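Local coordinates for protein alpha-/beta-galactoside alpha-2,3-sialyltransferase (Photobacterium phosphoreum, PDB 2ZWI) that probably transfers sialic acid to galactosides through an alpha-2,3 linkage, as a GT-B type glycosyltransferase that binds CMP and zinc, at residues A[116-120]-A[172-177]; A[160-164]-A[190-194]. All coordinates share one frame; numbering follows the deposited sequence.

Interaction 1 of 2, residues A[116-120]-A[172-177]; sequences EYVRL and MLRADI
At the C-terminal end of strand 168-172, in the N-terminal parallel sheet of this GT-B fold, the chain turns into a loop whose backbone meets Y117 of helix 114-125. The central bond is straight: R174 N donates to Y117 OH at 2.8 Å with an N-H...O angle of 168°. L173 N is also near that hydroxyl but is badly angled and instead bonds D111 OD2. The same carboxylate oxygen is a partner of Y117 OH, so D111 links the phenol to the loop a second time.

Carbon atoms of the loop meet the phenol at several points. L173 CB lies obliquely to the ring, 3.6 Å from Y117 CE1, while I177 CB comes to the ring edge near its plane, 4.1 Å from Y117 CE2. M172 runs extended to SD, then bends at its last torsion (chi3 72°), which carries M172 CE to 3.5 Å from Y117 OH. M172 CE also meets L120 CD1 tip to tip, at 4.2 Å. Within the loop, R174 grips D176 side-on in the guanidinium plane: R174 NE donates to D176 OD1 and R174 NH2 to D176 OD2, the latter pair at 2.7 Å, both oxygens met on their syn sides. R174 NH2 also bonds L358 O.

Helix 350-357 packs against Y117 and I177 through V354, the ring of F327 meets Y117, and backbone hydrogen bonds join M172 to K196, in strand 195-197, and to M198 just after it.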
loop_
_atom_site.group_PDB
_atom_site.type_symbol
_atom_site.label_atom_id
_atom_site.label_comp_id
_atom_site.label_asym_id
_atom_site.label_seq_id
_atom_site.Cartn_x
_atom_site.Cartn_y
_atom_site.Cartn_z
ATOM N N GLU A 116 -8.114 -3.646 1.101
ATOM C CA GLU A 116 -8.275 -4.824 0.238
ATOM C C GLU A 116 -8.369 -6.112 1.058
ATOM O O GLU A 116 -9.134 -7.010 0.716
ATOM C CB GLU A 116 -7.144 -4.952 -0.788
ATOM C CG GLU A 116 -7.251 -4.014 -1.979
ATOM C CD GLU A 116 -6.603 -2.656 -1.721
ATOM O OE1 GLU A 116 -6.146 -2.007 -2.697
ATOM O OE2 GLU A 116 -6.538 -2.239 -0.545
ATOM N N TYR A 117 -7.604 -6.177 2.150
ATOM C CA TYR A 117 -7.507 -7.387 2.980
ATOM C C TYR A 117 -8.701 -7.559 3.911
ATOM O O TYR A 117 -9.145 -8.687 4.161
ATOM C CB TYR A 117 -6.125 -7.463 3.675
ATOM C CG TYR A 117 -5.087 -7.701 2.605
ATOM C CD1 TYR A 117 -4.498 -6.630 1.924
ATOM C CD2 TYR A 117 -4.772 -8.997 2.190
ATOM C CE1 TYR A 117 -3.595 -6.850 0.886
ATOM C CE2 TYR A 117 -3.858 -9.222 1.160
ATOM C CZ TYR A 117 -3.288 -8.146 0.511
ATOM O OH TYR A 117 -2.405 -8.374 -0.512
ATOM N N VAL A 118 -9.245 -6.439 4.384
ATOM C CA VAL A 118 -10.537 -6.438 5.090
ATOM C C VAL A 118 -11.656 -6.928 4.150
ATOM O O VAL A 118 -12.470 -7.785 4.517
ATOM C CB VAL A 118 -10.845 -5.046 5.717
ATOM C CG1 VAL A 118 -12.285 -4.966 6.236
ATOM C CG2 VAL A 118 -9.870 -4.766 6.871
ATOM N N ARG A 119 -11.659 -6.414 2.919
ATOM C CA ARG A 119 -12.627 -6.831 1.922
ATOM C C ARG A 119 -12.479 -8.306 1.516
ATOM O O ARG A 119 -13.486 -9.016 1.374
ATOM C CB ARG A 119 -12.593 -5.874 0.730
ATOM C CG ARG A 119 -13.156 -4.512 1.107
ATOM C CD ARG A 119 -13.032 -3.474 0.015
ATOM N NE ARG A 119 -13.518 -2.171 0.489
ATOM C CZ ARG A 119 -14.255 -1.344 -0.241
ATOM N NH1 ARG A 119 -14.619 -1.683 -1.469
ATOM N NH2 ARG A 119 -14.648 -0.186 0.257
ATOM N N LEU A 120 -11.239 -8.776 1.367
ATOM C CA LEU A 120 -10.979 -10.200 1.090
ATOM C C LEU A 120 -11.478 -11.128 2.209
ATOM O O LEU A 120 -12.068 -12.184 1.939
ATOM C CB LEU A 120 -9.493 -10.440 0.819
ATOM C CG LEU A 120 -8.980 -9.900 -0.523
ATOM C CD1 LEU A 120 -7.457 -9.945 -0.596
ATOM C CD2 LEU A 120 -9.599 -10.692 -1.649
ATOM N N MET A 172 0.448 -7.590 -4.958
ATOM C CA MET A 172 -0.251 -7.692 -3.680
ATOM C C MET A 172 0.657 -7.601 -2.462
ATOM O O MET A 172 1.741 -8.186 -2.421
ATOM C CB MET A 172 -1.053 -8.994 -3.608
ATOM C CG MET A 172 -2.133 -9.156 -4.691
ATOM S SD MET A 172 -3.089 -10.668 -4.421
ATOM C CE MET A 172 -4.046 -10.177 -2.973
ATOM N N LEU A 173 0.178 -6.892 -1.450
ATOM C CA LEU A 173 0.839 -6.843 -0.157
ATOM C C LEU A 173 1.163 -8.228 0.349
ATOM O O LEU A 173 2.270 -8.482 0.810
ATOM C CB LEU A 173 -0.064 -6.139 0.851
ATOM C CG LEU A 173 0.313 -4.792 1.454
ATOM C CD1 LEU A 173 1.550 -4.129 0.845
ATOM C CD2 LEU A 173 -0.896 -3.869 1.501
ATOM N N ARG A 174 0.186 -9.127 0.258
ATOM C CA ARG A 174 0.367 -10.491 0.722
ATOM C C ARG A 174 -0.324 -11.424 -0.261
ATOM O O ARG A 174 -1.482 -11.792 -0.069
ATOM C CB ARG A 174 -0.200 -10.670 2.152
ATOM C CG ARG A 174 0.593 -9.981 3.275
ATOM C CD ARG A 174 1.990 -10.631 3.498
ATOM N NE ARG A 174 1.898 -12.041 3.879
ATOM C CZ ARG A 174 1.868 -12.485 5.131
ATOM N NH1 ARG A 174 1.956 -11.643 6.141
ATOM N NH2 ARG A 174 1.767 -13.782 5.366
ATOM N N ALA A 175 0.395 -11.780 -1.326
ATOM C CA ALA A 175 -0.092 -12.723 -2.326
ATOM C C ALA A 175 -0.470 -14.086 -1.710
ATOM O O ALA A 175 -1.299 -14.807 -2.260
ATOM C CB ALA A 175 0.954 -12.901 -3.426
ATOM N N ASP A 176 0.137 -14.416 -0.573
ATOM C CA ASP A 176 -0.119 -15.683 0.128
ATOM C C ASP A 176 -1.428 -15.699 0.936
ATOM O O ASP A 176 -1.703 -16.669 1.660
ATOM C CB ASP A 176 1.070 -16.047 1.033
ATOM C CG ASP A 176 1.361 -14.977 2.080
ATOM O OD1 ASP A 176 1.086 -13.778 1.816
ATOM O OD2 ASP A 176 1.864 -15.329 3.173
ATOM N N ILE A 177 -2.228 -14.639 0.812
ATOM C CA ILE A 177 -3.593 -14.633 1.350
ATOM C C ILE A 177 -4.395 -15.841 0.818
ATOM O O ILE A 177 -5.224 -16.404 1.530
ATOM C CB ILE A 177 -4.339 -13.282 1.074
ATOM C CG1 ILE A 177 -5.666 -13.192 1.861
ATOM C CG2 ILE A 177 -4.567 -13.062 -0.434
ATOM C CD1 ILE A 177 -5.515 -13.164 3.391
#

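Interaction 2 of 2, residues A[160-164]-A[190-194]; sequences YGFSQ and VISNN
I191, late in helix 185-191, meets the 160-164 loop with both branches of its side chain. From CB, which faces that loop, I191 CG2 goes to the backbone of Y160, 3.3 Å from Y160 O, and is also 4.0 Å from S163 OG. The other branch starts with CG1 between the backbone N and the carbonyl carbon (chi1 54°) and then extends, bringing I191 CD1 to 4.1 Å from Y160 CD1 and close to Y160 CB. The methyl approaches the ring obliquely. The far end of that tyrosine is held by D111, whose OD1 hydrogen-bonds Y160 OH.

Beside this apolar pair, S163 points at the turn that follows the helix. S163 OG is 2.9 Å from N194 ND2, but the angle is too poor for a hydrogen bond, so the pair counts as close polar packing. V190 adds a carbon contact, V190 CG1 lying 4.2 Å from Q164 CG. The Q164 amide folds back on its own loop, Q164 NE2 giving G161 O a nearly linear bond (2.8 Å, 178°) in the carbonyl plane and on a lone pair; S138 OG is a further partner of NE2.

N194 N bonds back to I191 O, closing a type I beta turn from I191 to N194. This helix-turn-strand passage leads into edge strand 195-197, a connection characteristic of the alternating alpha/beta layers of a Rossmann-like GT-B domain.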
loop_
_atom_site.group_PDB
_atom_site.type_symbol
_atom_site.label_atom_id
_atom_site.label_comp_id
_atom_site.label_asym_id
_atom_site.label_seq_id
_atom_site.Cartn_x
_atom_site.Cartn_y
_atom_site.Cartn_z
ATOM N N TYR A 160 -10.564 -7.021 -8.263
ATOM C CA TYR A 160 -9.688 -8.138 -8.637
ATOM C C TYR A 160 -10.129 -8.895 -9.904
ATOM O O TYR A 160 -9.660 -10.017 -10.166
ATOM C CB TYR A 160 -9.467 -9.098 -7.452
ATOM C CG TYR A 160 -8.574 -8.540 -6.356
ATOM C CD1 TYR A 160 -7.207 -8.353 -6.573
ATOM C CD2 TYR A 160 -9.091 -8.213 -5.102
ATOM C CE1 TYR A 160 -6.372 -7.837 -5.570
ATOM C CE2 TYR A 160 -8.266 -7.715 -4.086
ATOM C CZ TYR A 160 -6.904 -7.527 -4.331
ATOM O OH TYR A 160 -6.081 -7.026 -3.341
ATOM N N GLY A 161 -11.004 -8.283 -10.707
ATOM C CA GLY A 161 -11.618 -8.995 -11.826
ATOM C C GLY A 161 -11.224 -8.540 -13.222
ATOM O O GLY A 161 -11.827 -8.987 -14.205
ATOM N N PHE A 162 -10.211 -7.677 -13.318
ATOM C CA PHE A 162 -9.824 -7.063 -14.601
ATOM C C PHE A 162 -9.057 -7.991 -15.546
ATOM O O PHE A 162 -9.057 -7.759 -16.762
ATOM C CB PHE A 162 -8.990 -5.791 -14.378
ATOM C CG PHE A 162 -9.794 -4.580 -13.987
ATOM C CD1 PHE A 162 -10.010 -3.551 -14.899
ATOM C CD2 PHE A 162 -10.315 -4.456 -12.692
ATOM C CE1 PHE A 162 -10.750 -2.419 -14.546
ATOM C CE2 PHE A 162 -11.052 -3.329 -12.321
ATOM C CZ PHE A 162 -11.272 -2.307 -13.244
ATOM N N SER A 163 -8.387 -9.021 -15.011
ATOM C CA SER A 163 -7.652 -9.964 -15.885
ATOM C C SER A 163 -8.583 -10.745 -16.841
ATOM O O SER A 163 -8.120 -11.361 -17.812
ATOM C CB SER A 163 -6.750 -10.903 -15.079
ATOM O OG SER A 163 -7.491 -11.959 -14.480
ATOM N N GLN A 164 -9.889 -10.703 -16.563
ATOM C CA GLN A 164 -10.902 -11.223 -17.485
ATOM C C GLN A 164 -11.003 -10.384 -18.762
ATOM O O GLN A 164 -11.472 -10.868 -19.789
ATOM C CB GLN A 164 -12.275 -11.285 -16.793
ATOM C CG GLN A 164 -12.320 -12.231 -15.592
ATOM C CD GLN A 164 -13.597 -12.101 -14.765
ATOM O OE1 GLN A 164 -14.413 -13.020 -14.726
ATOM N NE2 GLN A 164 -13.771 -10.960 -14.095
ATOM N N VAL A 190 -9.633 -17.079 -10.621
ATOM C CA VAL A 190 -9.653 -15.938 -11.524
ATOM C C VAL A 190 -8.237 -15.364 -11.740
ATOM O O VAL A 190 -7.831 -15.103 -12.885
ATOM C CB VAL A 190 -10.629 -14.849 -11.031
ATOM C CG1 VAL A 190 -10.687 -13.691 -12.009
ATOM C CG2 VAL A 190 -12.031 -15.453 -10.806
ATOM N N ILE A 191 -7.476 -15.215 -10.658
ATOM C CA ILE A 191 -6.214 -14.468 -10.724
ATOM C C ILE A 191 -4.897 -15.228 -10.450
ATOM O O ILE A 191 -3.846 -14.603 -10.353
ATOM C CB ILE A 191 -6.283 -13.191 -9.827
ATOM C CG1 ILE A 191 -6.695 -13.555 -8.395
ATOM C CG2 ILE A 191 -7.236 -12.167 -10.446
ATOM C CD1 ILE A 191 -6.823 -12.342 -7.440
ATOM N N SER A 192 -4.931 -16.558 -10.356
ATOM C CA SER A 192 -3.741 -17.311 -9.903
ATOM C C SER A 192 -2.484 -17.058 -10.749
ATOM O O SER A 192 -1.366 -17.016 -10.209
ATOM C CB SER A 192 -4.031 -18.823 -9.760
ATOM O OG SER A 192 -4.342 -19.433 -11.002
ATOM N N ASN A 193 -2.671 -16.865 -12.054
ATOM C CA ASN A 193 -1.548 -16.559 -12.953
ATOM C C ASN A 193 -1.229 -15.063 -13.074
ATOM O O ASN A 193 -0.283 -14.674 -13.771
ATOM C CB ASN A 193 -1.805 -17.139 -14.343
ATOM C CG ASN A 193 -1.776 -18.645 -14.353
ATOM O OD1 ASN A 193 -0.967 -19.275 -13.659
ATOM N ND2 ASN A 193 -2.648 -19.237 -15.151
ATOM N N ASN A 194 -2.023 -14.242 -12.390
ATOM C CA ASN A 194 -1.959 -12.789 -12.510
ATOM C C ASN A 194 -1.429 -12.073 -11.256
ATOM O O ASN A 194 -1.451 -10.854 -11.193
ATOM C CB ASN A 194 -3.358 -12.252 -12.842
ATOM C CG ASN A 194 -4.018 -13.002 -14.000
ATOM O OD1 ASN A 194 -3.456 -13.105 -15.094
ATOM N ND2 ASN A 194 -5.212 -13.531 -13.756
#

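Overall arrangement
The contacts use the chain on the two sides of strand 168-172 in sequence: interaction 1 involves its C-terminal end and the loop after it, interaction 2 joins the loop that precedes it to the last part of helix 185-191 and the turn before strand 195-197. Interaction 1 is buried, its centre about 11 Å from the centre of the chain, with nearest atoms of the L173 side chain and bound CMP about 7 Å apart. Interaction 2 is partly buried, its centre about 19 Å from the chain's. Their chemistry differs accordingly: a straight backbone-to-phenol bond in the first, methyl packing and an unbonded polar pair in the second. They touch through Y160, whose OH is 3.5 Å from E116 CB, and D111 serves both tyrosines.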